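Local coordinates for protein kinase A regulatory subunit, putative (Trypanosoma cruzi, PDB 6FTF) that probably holds a cAMP-independent protein kinase A in check and binds a nucleoside analogue, 7-cyano-7-deazainosine, in its two cyclic nucleotide-binding domains, at residues H90-I93 and Q98-Y101; E113-T118 and D139-L144; E154-F159 and D179-E184. One frame throughout, in Å; residues are numbered along the deposited sequence. Where two conformers were deposited one is given.

Contact 1. Residues H90-I93 and Q98-Y101; sequences HADI and QKVY. With 7CI (7-cyano-7-deazainosine), chain F.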
loop_
_atom_site.group_PDB
_atom_site.type_symbol
_atom_site.label_atom_id
_atom_site.label_comp_id
_atom_site.label_asym_id
_atom_site.label_seq_id
_atom_site.Cartn_x
_atom_site.Cartn_y
_atom_site.Cartn_z
ATOM N N HIS A 90 -16.147 3.550 -10.216
ATOM C CA HIS A 90 -16.108 2.337 -9.410
ATOM C C HIS A 90 -16.584 1.156 -10.238
ATOM O O HIS A 90 -17.383 1.301 -11.172
ATOM C CB HIS A 90 -17.027 2.404 -8.183
ATOM C CG HIS A 90 -16.712 3.502 -7.225
ATOM N ND1 HIS A 90 -17.549 3.813 -6.176
ATOM C CD2 HIS A 90 -15.649 4.328 -7.118
ATOM C CE1 HIS A 90 -17.020 4.800 -5.475
ATOM N NE2 HIS A 90 -15.868 5.133 -6.026
ATOM N N ALA A 91 -16.133 -0.037 -9.850
ATOM C CA ALA A 91 -16.581 -1.252 -10.503
ATOM C C ALA A 91 -16.755 -2.367 -9.485
ATOM O O ALA A 91 -15.970 -2.504 -8.535
ATOM C CB ALA A 91 -15.600 -1.715 -11.576
ATOM N N ASP A 92 -17.760 -3.195 -9.731
ATOM C CA ASP A 92 -17.991 -4.384 -8.929
ATOM C C ASP A 92 -17.165 -5.545 -9.463
ATOM O O ASP A 92 -17.072 -5.758 -10.673
ATOM C CB ASP A 92 -19.465 -4.797 -8.977
ATOM C CG ASP A 92 -20.389 -3.790 -8.323
ATOM O OD1 ASP A 92 -20.067 -3.272 -7.232
ATOM O OD2 ASP A 92 -21.455 -3.514 -8.908
ATOM N N ILE A 93 -16.625 -6.333 -8.538
ATOM C CA ILE A 93 -16.029 -7.633 -8.831
ATOM C C ILE A 93 -17.100 -8.674 -8.563
ATOM O O ILE A 93 -17.600 -8.780 -7.435
ATOM C CB ILE A 93 -14.790 -7.886 -7.956
ATOM C CG1 ILE A 93 -13.784 -6.733 -8.085
ATOM C CG2 ILE A 93 -14.151 -9.222 -8.302
ATOM C CD1 ILE A 93 -13.339 -6.459 -9.518
ATOM N N GLN A 98 -22.197 -13.182 -7.724
ATOM C CA GLN A 98 -22.183 -12.481 -6.448
ATOM C C GLN A 98 -21.157 -11.359 -6.487
ATOM O O GLN A 98 -20.010 -11.578 -6.885
ATOM C CB GLN A 98 -21.836 -13.445 -5.310
ATOM C CG GLN A 98 -22.828 -14.580 -5.152
ATOM C CD GLN A 98 -24.260 -14.085 -5.060
ATOM O OE1 GLN A 98 -24.584 -13.240 -4.224
ATOM N NE2 GLN A 98 -25.120 -14.597 -5.933
ATOM N N LYS A 99 -21.570 -10.169 -6.057
ATOM C CA LYS A 99 -20.630 -9.069 -5.866
ATOM C C LYS A 99 -19.778 -9.358 -4.638
ATOM O O LYS A 99 -20.307 -9.509 -3.531
ATOM C CB LYS A 99 -21.385 -7.758 -5.677
ATOM C CG LYS A 99 -22.225 -7.333 -6.868
ATOM C CD LYS A 99 -22.934 -6.016 -6.583
ATOM C CE LYS A 99 -23.876 -5.637 -7.704
ATOM N NZ LYS A 99 -24.622 -4.389 -7.389
ATOM N N VAL A 100 -18.464 -9.444 -4.828
ATOM C CA VAL A 100 -17.547 -9.798 -3.748
ATOM C C VAL A 100 -16.589 -8.679 -3.363
ATOM O O VAL A 100 -15.934 -8.786 -2.315
ATOM C CB VAL A 100 -16.760 -11.088 -4.061
ATOM C CG1 VAL A 100 -17.723 -12.250 -4.280
ATOM C CG2 VAL A 100 -15.863 -10.894 -5.275
ATOM N N TYR A 101 -16.465 -7.622 -4.162
ATOM C CA TYR A 101 -15.504 -6.573 -3.853
ATOM C C TYR A 101 -15.871 -5.353 -4.680
ATOM O O TYR A 101 -16.490 -5.482 -5.738
ATOM C CB TYR A 101 -14.088 -7.032 -4.204
ATOM C CG TYR A 101 -12.967 -6.172 -3.679
ATOM C CD1 TYR A 101 -12.429 -6.391 -2.419
ATOM C CD2 TYR A 101 -12.409 -5.173 -4.458
ATOM C CE1 TYR A 101 -11.384 -5.619 -1.945
ATOM C CE2 TYR A 101 -11.367 -4.395 -3.994
ATOM C CZ TYR A 101 -10.858 -4.627 -2.739
ATOM O OH TYR A 101 -9.817 -3.858 -2.259
HETATM C C1 7CI F . -10.207 -8.471 -9.315
HETATM N N1 7CI F . -10.494 -9.561 -8.330
HETATM O O1 7CI F . -10.943 -8.733 -10.500
HETATM C C2 7CI F . -10.657 -9.360 -7.021
HETATM N N2 7CI F . -10.566 -8.222 -6.288
HETATM O O2 7CI F . -8.416 -7.132 -9.959
HETATM C C3 7CI F . -10.751 -8.308 -4.959
HETATM N N3 7CI F . -11.039 -9.538 -4.353
HETATM O O3 7CI F . -7.641 -8.921 -11.704
HETATM C C4 7CI F . -11.129 -10.686 -5.075
HETATM N N4 7CI F . -11.430 -14.167 -7.360
HETATM C C5 7CI F . -10.940 -10.644 -6.457
HETATM O O5 7CI F . -11.381 -11.752 -4.441
HETATM C C6 7CI F . -10.967 -11.621 -7.525
HETATM C C7 7CI F . -10.697 -10.859 -8.670
HETATM C C8 7CI F . -11.222 -13.013 -7.433
HETATM C C9 7CI F . -8.803 -8.420 -9.705
HETATM C C10 7CI F . -8.766 -9.249 -10.879
HETATM C C11 7CI F . -10.050 -8.867 -11.585
HETATM C C12 7CI F . -10.575 -9.971 -12.608
HETATM O O4 7CI F . -10.556 -11.243 -11.996
HETATM O O HOH W 1 -19.219 -4.822 -5.199
HETATM O O HOH W 2 -23.659 -2.300 -8.209
#

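Contact 2. Residues E113-T118 and D139-L144; sequences ELMYDT and DTYRNL. With 7CI (7-cyano-7-deazainosine), chain F.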
loop_
_atom_site.group_PDB
_atom_site.type_symbol
_atom_site.label_atom_id
_atom_site.label_comp_id
_atom_site.label_asym_id
_atom_site.label_seq_id
_atom_site.Cartn_x
_atom_site.Cartn_y
_atom_site.Cartn_z
ATOM N N GLU A 113 -4.747 -11.889 -13.276
ATOM C CA GLU A 113 -4.524 -12.621 -14.505
ATOM C C GLU A 113 -3.107 -12.439 -15.027
ATOM O O GLU A 113 -2.515 -13.383 -15.557
ATOM C CB GLU A 113 -5.522 -12.125 -15.540
ATOM C CG GLU A 113 -6.963 -12.493 -15.225
ATOM C CD GLU A 113 -7.598 -11.748 -14.055
ATOM O OE1 GLU A 113 -7.166 -10.609 -13.724
ATOM O OE2 GLU A 113 -8.548 -12.291 -13.462
ATOM N N LEU A 114 -2.558 -11.223 -14.921
ATOM C CA LEU A 114 -1.205 -10.964 -15.404
ATOM C C LEU A 114 -0.148 -11.573 -14.498
ATOM O O LEU A 114 0.852 -12.108 -14.982
ATOM C CB LEU A 114 -0.987 -9.462 -15.559
ATOM C CG LEU A 114 -1.749 -8.820 -16.709
ATOM C CD1 LEU A 114 -1.677 -7.317 -16.622
ATOM C CD2 LEU A 114 -1.207 -9.300 -18.023
ATOM N N MET A 115 -0.351 -11.506 -13.187
ATOM C CA MET A 115 0.632 -12.044 -12.257
ATOM C C MET A 115 0.665 -13.569 -12.302
ATOM O O MET A 115 1.735 -14.174 -12.165
ATOM C CB MET A 115 0.316 -11.537 -10.849
ATOM C CG MET A 115 1.429 -11.744 -9.814
ATOM S SD MET A 115 1.076 -11.053 -8.167
ATOM C CE MET A 115 1.204 -9.285 -8.458
ATOM N N TYR A 116 -0.491 -14.206 -12.465
ATOM C CA TYR A 116 -0.596 -15.657 -12.338
ATOM C C TYR A 116 -0.933 -16.367 -13.645
ATOM O O TYR A 116 -1.130 -17.595 -13.643
ATOM C CB TYR A 116 -1.609 -15.995 -11.242
ATOM C CG TYR A 116 -1.195 -15.448 -9.888
ATOM C CD1 TYR A 116 -0.094 -15.964 -9.228
ATOM C CD2 TYR A 116 -1.891 -14.419 -9.272
ATOM C CE1 TYR A 116 0.311 -15.458 -7.993
ATOM C CE2 TYR A 116 -1.503 -13.933 -8.051
ATOM C CZ TYR A 116 -0.412 -14.455 -7.421
ATOM O OH TYR A 116 -0.099 -13.926 -6.213
ATOM N N ASP A 117 -0.999 -15.633 -14.754
ATOM C CA ASP A 117 -1.121 -16.204 -16.097
ATOM C C ASP A 117 -2.324 -17.138 -16.197
ATOM O O ASP A 117 -2.205 -18.338 -16.451
ATOM C CB ASP A 117 0.174 -16.894 -16.542
ATOM C CG ASP A 117 0.232 -17.108 -18.047
ATOM O OD1 ASP A 117 -0.327 -16.274 -18.792
ATOM O OD2 ASP A 117 0.834 -18.110 -18.482
ATOM N N THR A 118 -3.501 -16.563 -16.005
ATOM C CA THR A 118 -4.725 -17.341 -16.029
ATOM C C THR A 118 -5.831 -16.522 -16.687
ATOM O O THR A 118 -5.770 -15.284 -16.693
ATOM C CB THR A 118 -5.088 -17.741 -14.586
ATOM O OG1 THR A 118 -6.058 -18.800 -14.576
ATOM C CG2 THR A 118 -5.581 -16.535 -13.768
ATOM N N ASP A 139 3.073 -7.172 -21.813
ATOM C CA ASP A 139 4.528 -7.293 -21.876
ATOM C C ASP A 139 5.198 -6.241 -21.012
ATOM O O ASP A 139 6.186 -6.531 -20.330
ATOM C CB ASP A 139 5.030 -7.209 -23.321
ATOM C CG ASP A 139 4.718 -8.467 -24.137
ATOM O OD1 ASP A 139 4.302 -9.485 -23.550
ATOM O OD2 ASP A 139 4.908 -8.431 -25.377
ATOM N N THR A 140 4.672 -5.018 -21.000
ATOM C CA THR A 140 5.275 -4.023 -20.132
ATOM C C THR A 140 5.082 -4.394 -18.673
ATOM O O THR A 140 5.997 -4.232 -17.865
ATOM C CB THR A 140 4.731 -2.623 -20.425
ATOM O OG1 THR A 140 4.953 -2.321 -21.804
ATOM C CG2 THR A 140 5.433 -1.596 -19.590
ATOM N N TYR A 141 3.886 -4.863 -18.308
ATOM C CA TYR A 141 3.683 -5.311 -16.938
ATOM C C TYR A 141 4.690 -6.406 -16.573
ATOM O O TYR A 141 5.367 -6.332 -15.541
ATOM C CB TYR A 141 2.242 -5.793 -16.699
ATOM C CG TYR A 141 2.117 -6.283 -15.275
ATOM C CD1 TYR A 141 2.046 -5.392 -14.206
ATOM C CD2 TYR A 141 2.194 -7.636 -14.985
ATOM C CE1 TYR A 141 2.007 -5.854 -12.888
ATOM C CE2 TYR A 141 2.164 -8.102 -13.674
ATOM C CZ TYR A 141 2.074 -7.205 -12.643
ATOM O OH TYR A 141 2.064 -7.683 -11.346
ATOM N N ARG A 142 4.817 -7.431 -17.418
ATOM C CA ARG A 142 5.663 -8.564 -17.049
ATOM C C ARG A 142 7.138 -8.204 -17.046
ATOM O O ARG A 142 7.897 -8.731 -16.220
ATOM C CB ARG A 142 5.412 -9.756 -17.970
ATOM C CG ARG A 142 4.007 -10.312 -17.822
ATOM C CD ARG A 142 3.773 -11.589 -18.594
ATOM N NE ARG A 142 4.523 -12.716 -18.036
ATOM C CZ ARG A 142 5.494 -13.379 -18.665
ATOM N NH1 ARG A 142 5.855 -13.061 -19.902
ATOM N NH2 ARG A 142 6.104 -14.385 -18.049
ATOM N N ASN A 143 7.574 -7.335 -17.957
ATOM C CA ASN A 143 8.994 -7.024 -18.066
ATOM C C ASN A 143 9.428 -5.944 -17.095
ATOM O O ASN A 143 10.543 -6.014 -16.562
ATOM C CB ASN A 143 9.337 -6.576 -19.480
ATOM C CG ASN A 143 9.567 -7.724 -20.394
ATOM O OD1 ASN A 143 10.686 -8.250 -20.477
ATOM N ND2 ASN A 143 8.524 -8.149 -21.076
ATOM N N LEU A 144 8.595 -4.932 -16.863
ATOM C CA LEU A 144 9.021 -3.765 -16.105
ATOM C C LEU A 144 8.393 -3.630 -14.730
ATOM O O LEU A 144 8.962 -2.932 -13.878
ATOM C CB LEU A 144 8.723 -2.484 -16.885
ATOM C CG LEU A 144 9.352 -2.358 -18.265
ATOM C CD1 LEU A 144 9.089 -0.961 -18.769
ATOM C CD2 LEU A 144 10.847 -2.648 -18.244
HETATM C C1 7CI F . -10.207 -8.471 -9.315
HETATM N N1 7CI F . -10.494 -9.561 -8.330
HETATM O O1 7CI F . -10.943 -8.733 -10.500
HETATM C C2 7CI F . -10.657 -9.360 -7.021
HETATM N N2 7CI F . -10.566 -8.222 -6.288
HETATM O O2 7CI F . -8.416 -7.132 -9.959
HETATM C C3 7CI F . -10.751 -8.308 -4.959
HETATM N N3 7CI F . -11.039 -9.538 -4.353
HETATM O O3 7CI F . -7.641 -8.921 -11.704
HETATM C C4 7CI F . -11.129 -10.686 -5.075
HETATM N N4 7CI F . -11.430 -14.167 -7.360
HETATM C C5 7CI F . -10.940 -10.644 -6.457
HETATM O O5 7CI F . -11.381 -11.752 -4.441
HETATM C C6 7CI F . -10.967 -11.621 -7.525
HETATM C C7 7CI F . -10.697 -10.859 -8.670
HETATM C C8 7CI F . -11.222 -13.013 -7.433
HETATM C C9 7CI F . -8.803 -8.420 -9.705
HETATM C C10 7CI F . -8.766 -9.249 -10.879
HETATM C C11 7CI F . -10.050 -8.867 -11.585
HETATM C C12 7CI F . -10.575 -9.971 -12.608
HETATM O O4 7CI F . -10.556 -11.243 -11.996
HETATM O O HOH W 3 3.302 -13.583 -15.345
#

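Contact 3. Residues E154-F159 and D179-E184; sequences ETYIQF and DALSSE. With EDO (1,2-ethanediol), chain B.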
loop_
_atom_site.group_PDB
_atom_site.type_symbol
_atom_site.label_atom_id
_atom_site.label_comp_id
_atom_site.label_asym_id
_atom_site.label_seq_id
_atom_site.Cartn_x
_atom_site.Cartn_y
_atom_site.Cartn_z
ATOM N N GLU A 154 5.238 -14.281 -0.979
ATOM C CA GLU A 154 5.668 -15.428 -0.171
ATOM C C GLU A 154 6.345 -14.985 1.108
ATOM O O GLU A 154 6.241 -15.647 2.144
ATOM C CB GLU A 154 6.657 -16.292 -0.952
ATOM C CG GLU A 154 6.045 -17.225 -1.933
ATOM C CD GLU A 154 4.944 -18.082 -1.324
ATOM O OE1 GLU A 154 5.241 -18.821 -0.365
ATOM O OE2 GLU A 154 3.787 -17.998 -1.809
ATOM N N THR A 155 7.083 -13.882 1.060
ATOM C CA THR A 155 7.833 -13.431 2.224
ATOM C C THR A 155 6.901 -13.076 3.363
ATOM O O THR A 155 7.217 -13.341 4.527
ATOM C CB THR A 155 8.709 -12.232 1.839
ATOM O OG1 THR A 155 9.658 -12.650 0.857
ATOM C CG2 THR A 155 9.461 -11.659 3.026
ATOM N N TYR A 156 5.734 -12.502 3.053
ATOM C CA TYR A 156 4.886 -11.939 4.096
ATOM C C TYR A 156 3.571 -12.655 4.374
ATOM O O TYR A 156 3.028 -12.464 5.464
ATOM C CB TYR A 156 4.591 -10.450 3.823
ATOM C CG TYR A 156 5.852 -9.642 3.740
ATOM C CD1 TYR A 156 6.636 -9.401 4.857
ATOM C CD2 TYR A 156 6.300 -9.170 2.531
ATOM C CE1 TYR A 156 7.829 -8.695 4.755
ATOM C CE2 TYR A 156 7.478 -8.468 2.423
ATOM C CZ TYR A 156 8.240 -8.249 3.535
ATOM O OH TYR A 156 9.439 -7.569 3.417
ATOM N N ILE A 157 3.005 -13.426 3.448
ATOM C CA ILE A 157 1.593 -13.804 3.602
ATOM C C ILE A 157 1.356 -14.664 4.846
ATOM O O ILE A 157 0.366 -14.473 5.569
ATOM C CB ILE A 157 1.014 -14.420 2.314
ATOM C CG1 ILE A 157 -0.505 -14.609 2.444
ATOM C CG2 ILE A 157 1.670 -15.724 1.949
ATOM C CD1 ILE A 157 -1.277 -13.353 2.745
ATOM N N GLN A 158 2.232 -15.621 5.130
ATOM C CA GLN A 158 2.018 -16.475 6.303
ATOM C C GLN A 158 2.088 -15.666 7.598
ATOM O O GLN A 158 1.303 -15.890 8.531
ATOM C CB GLN A 158 3.020 -17.626 6.305
ATOM C CG GLN A 158 2.685 -18.737 7.306
ATOM C CD GLN A 158 3.218 -18.514 8.701
ATOM O OE1 GLN A 158 4.160 -17.754 8.921
ATOM N NE2 GLN A 158 2.642 -19.224 9.654
ATOM N N PHE A 159 3.011 -14.710 7.666
ATOM C CA PHE A 159 3.099 -13.820 8.818
ATOM C C PHE A 159 1.843 -12.966 8.943
ATOM O O PHE A 159 1.263 -12.853 10.028
ATOM C CB PHE A 159 4.329 -12.927 8.671
ATOM C CG PHE A 159 4.353 -11.784 9.642
ATOM C CD1 PHE A 159 4.567 -12.020 10.985
ATOM C CD2 PHE A 159 4.130 -10.496 9.228
ATOM C CE1 PHE A 159 4.580 -10.979 11.897
ATOM C CE2 PHE A 159 4.145 -9.451 10.147
ATOM C CZ PHE A 159 4.361 -9.708 11.477
ATOM N N ASP A 179 2.223 -6.659 -1.142
ATOM C CA ASP A 179 2.794 -6.023 -2.331
ATOM C C ASP A 179 3.568 -4.754 -1.994
ATOM O O ASP A 179 4.444 -4.353 -2.758
ATOM C CB ASP A 179 1.667 -5.638 -3.304
ATOM C CG ASP A 179 1.095 -6.803 -4.094
ATOM O OD1 ASP A 179 1.843 -7.758 -4.409
ATOM O OD2 ASP A 179 -0.116 -6.741 -4.423
ATOM N N ALA A 180 3.221 -4.084 -0.901
ATOM C CA ALA A 180 3.790 -2.793 -0.524
ATOM C C ALA A 180 4.793 -2.896 0.619
ATOM O O ALA A 180 5.308 -1.861 1.061
ATOM C CB ALA A 180 2.674 -1.808 -0.159
ATOM N N LEU A 181 5.115 -4.097 1.100
ATOM C CA LEU A 181 5.994 -4.251 2.255
ATOM C C LEU A 181 7.425 -4.550 1.841
ATOM O O LEU A 181 7.688 -5.244 0.857
ATOM C CB LEU A 181 5.515 -5.380 3.166
ATOM C CG LEU A 181 4.181 -5.163 3.867
ATOM C CD1 LEU A 181 3.794 -6.417 4.625
ATOM C CD2 LEU A 181 4.219 -3.983 4.795
ATOM N N SER A 182 8.349 -4.032 2.641
ATOM C CA SER A 182 9.741 -4.443 2.624
ATOM C C SER A 182 10.152 -4.713 4.058
ATOM O O SER A 182 9.382 -4.485 4.984
ATOM C CB SER A 182 10.644 -3.390 1.964
ATOM O OG SER A 182 10.649 -2.193 2.712
ATOM N N SER A 183 11.336 -5.263 4.245
ATOM C CA SER A 183 11.789 -5.636 5.579
ATOM C C SER A 183 12.942 -4.742 6.023
ATOM O O SER A 183 13.761 -4.310 5.211
ATOM C CB SER A 183 12.226 -7.098 5.620
ATOM O OG SER A 183 11.112 -7.945 5.359
ATOM N N GLU A 184 13.016 -4.477 7.323
ATOM C CA GLU A 184 14.145 -3.751 7.882
ATOM C C GLU A 184 14.399 -4.302 9.269
ATOM O O GLU A 184 13.453 -4.527 10.034
ATOM C CB GLU A 184 13.871 -2.249 7.942
ATOM C CG GLU A 184 15.108 -1.484 8.373
ATOM C CD GLU A 184 14.994 0.017 8.218
ATOM O OE1 GLU A 184 16.027 0.699 8.420
ATOM O OE2 GLU A 184 13.899 0.529 7.912
HETATM C C1 EDO B . -0.588 -20.849 8.451
HETATM O O1 EDO B . 0.757 -21.073 8.906
HETATM C C2 EDO B . -1.150 -19.541 9.006
HETATM O O2 EDO B . -1.000 -19.516 10.422
#

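Contact 1. Residues H90-I93 and Q98-Y101
The backbone carbonyl oxygen of Tyr-101 is gripped by two donors: the amide of Ile-93 and a water that also donates to Asp-92 OD1. The Ile-93 N to Tyr-101 O bond is 2.9 Å long and nearly straight at the hydrogen (175°), although its donor lies 27° away from the carbonyl plane. A second bond, from Val-100 N to Ile-93 O, measures 2.8 Å and arrives almost in line with the C=O. Beside it, Val-100 CG2 packs against Ile-93 CG2 at 3.9 Å. These two bonds join the strands of a beta hairpin, 91-95 and 98-103, in the first cyclic nucleotide-binding domain, and 98-103 is the outermost strand of its sheet. The extended Lys-99 chain slants across Asp-92. Lys-99 CE comes within 3.4 Å of Asp-92 OD2, while Lys-99 NZ makes only a long salt bridge (3.6 Å) to that oxygen. Tyr-101 and Ile-93 turn to the nucleoside instead. With CG anti to the backbone N (chi1 -168°), the Tyr-101 ring lays one face against 7-cyano-7-deazainosine, whose C3 lies 3.3 Å from Tyr-101 CG and is offset toward the ring's rim. Ile-93 points the same way, its CD1 reaching 3.4 Å from ligand O1 and its CG2 lying 3.7 Å from ligand N1. Glu-173 and Gln-176 of helix 171-178 also touch the Tyr-101 side chain.

Contact 2. Residues E113-T118 and D139-L144
Leu-114 and Tyr-141 cross at a slant, the leucine meeting the CD2-CE2 side of the ring. Between these two, the nearest atom is the root of the leucine, Leu-114 CB, 3.7 Å from Tyr-141 CD2 and 3.9 Å from Tyr-141 CE2, while the methyl CD1 lies farther off, near CG. Because Tyr-141 CG is anti to its backbone N (chi1 178°), the ring reaches out from its helix toward the other one. Its hydroxyl comes near Met-115 CE, a placing that is doubtful because Met-115 was modelled in two conformers. Direct contact is thus apolar, but at its margin a water donates to Leu-114 O (2.9 Å) and accepts from Arg-142 NE (3.1 Å), lying in the guanidinium plane. Within the second helix, Asp-139 O receives both Asn-143 N and Asn-143 ND2 from opposite faces of its plane, alongside a wider pi-type turn at 141-144. Glu-113 takes no part in this packing and serves the nucleoside: its OE1 accepts from ligand O3 and its OE2 from O4, each at 2.7 Å, and Val-121 N also bonds OE2. Sequence and position mark helix 111-116 as that of the phosphate-binding cassette, here gripping the 3' and 5' hydroxyls of a ligand without phosphate. Leu-83 of strand 82-86 touches both Leu-114 and Tyr-141, and helix 149-160 packs on Met-115 through Ala-149 and Arg-153, so the helix pair packs on that strand and, through Met-115, on the following helix.

Contact 3. Residues E154-F159 and D179-E184
Helix 154-159 and strand 181-184 run nearly perpendicular, their short axes at 88° and 9.5 Å apart at closest approach. The helix is kinked, for the amides of Gln-158 and Phe-159 make no bond to the preceding turn. The backbones come nearest at Tyr-156 and Leu-181, whose CA atoms are 8.0 Å apart, a gap that the tyrosine ring spans. With CG anti to the carbonyl carbon (chi1 -59°), Tyr-156 reaches from the helix to the strand and is layered on both sides. Leu-181 CB sits over one face in a CH-pi contact, 3.9 Å from the ring centroid and 17° off its normal, while Leu-181 CD1 lies near Tyr-156 CG. Thr-155 CG2, from the tyrosine's own helix, covers the opposite face 3.6 Å above its centre. Ser-183 OG lies at the ring's edge, near its plane, 2.6 Å from Tyr-156 OH in a hydrogen bond whose donor may be either group. Covered on both faces and held at its hydroxyl, the ring probably has little liberty to tilt. On another side of the helix, Gln-158 NE2 binds a molecule of 1,2-ethanediol, most likely an additive of the crystallisation medium. Strand 181-186 is an outermost strand of the second domain's sheet and pairs with 254-260, whose Ala-257 touches both Tyr-156 and Leu-181. Ala-178 of helix 171-178 also packs on Tyr-156, so the contact joins helix 149-160 to the first strand of the second beta barrel.

How the contacts relate
The three contacts illustrate how the chemistry of a contact follows its place in the fold. Contact 2 is the buried one, made of apolar side chains between helices, whereas contacts 1 and 3 are only partly buried: contact 1 rests on backbone bonds and a charge pair, contact 3 on a leucine over an aromatic face with one hydroxyl bond at its end. Contacts 1 and 2 share the first domain and approach the same nucleoside, one supplying the surface against its base and the other the carboxylate for its ribose. Contact 3 holds neither pocket; it begins on helix 149-160, which follows directly on helix 138-145 of contact 2, and ends on the second domain's sheet.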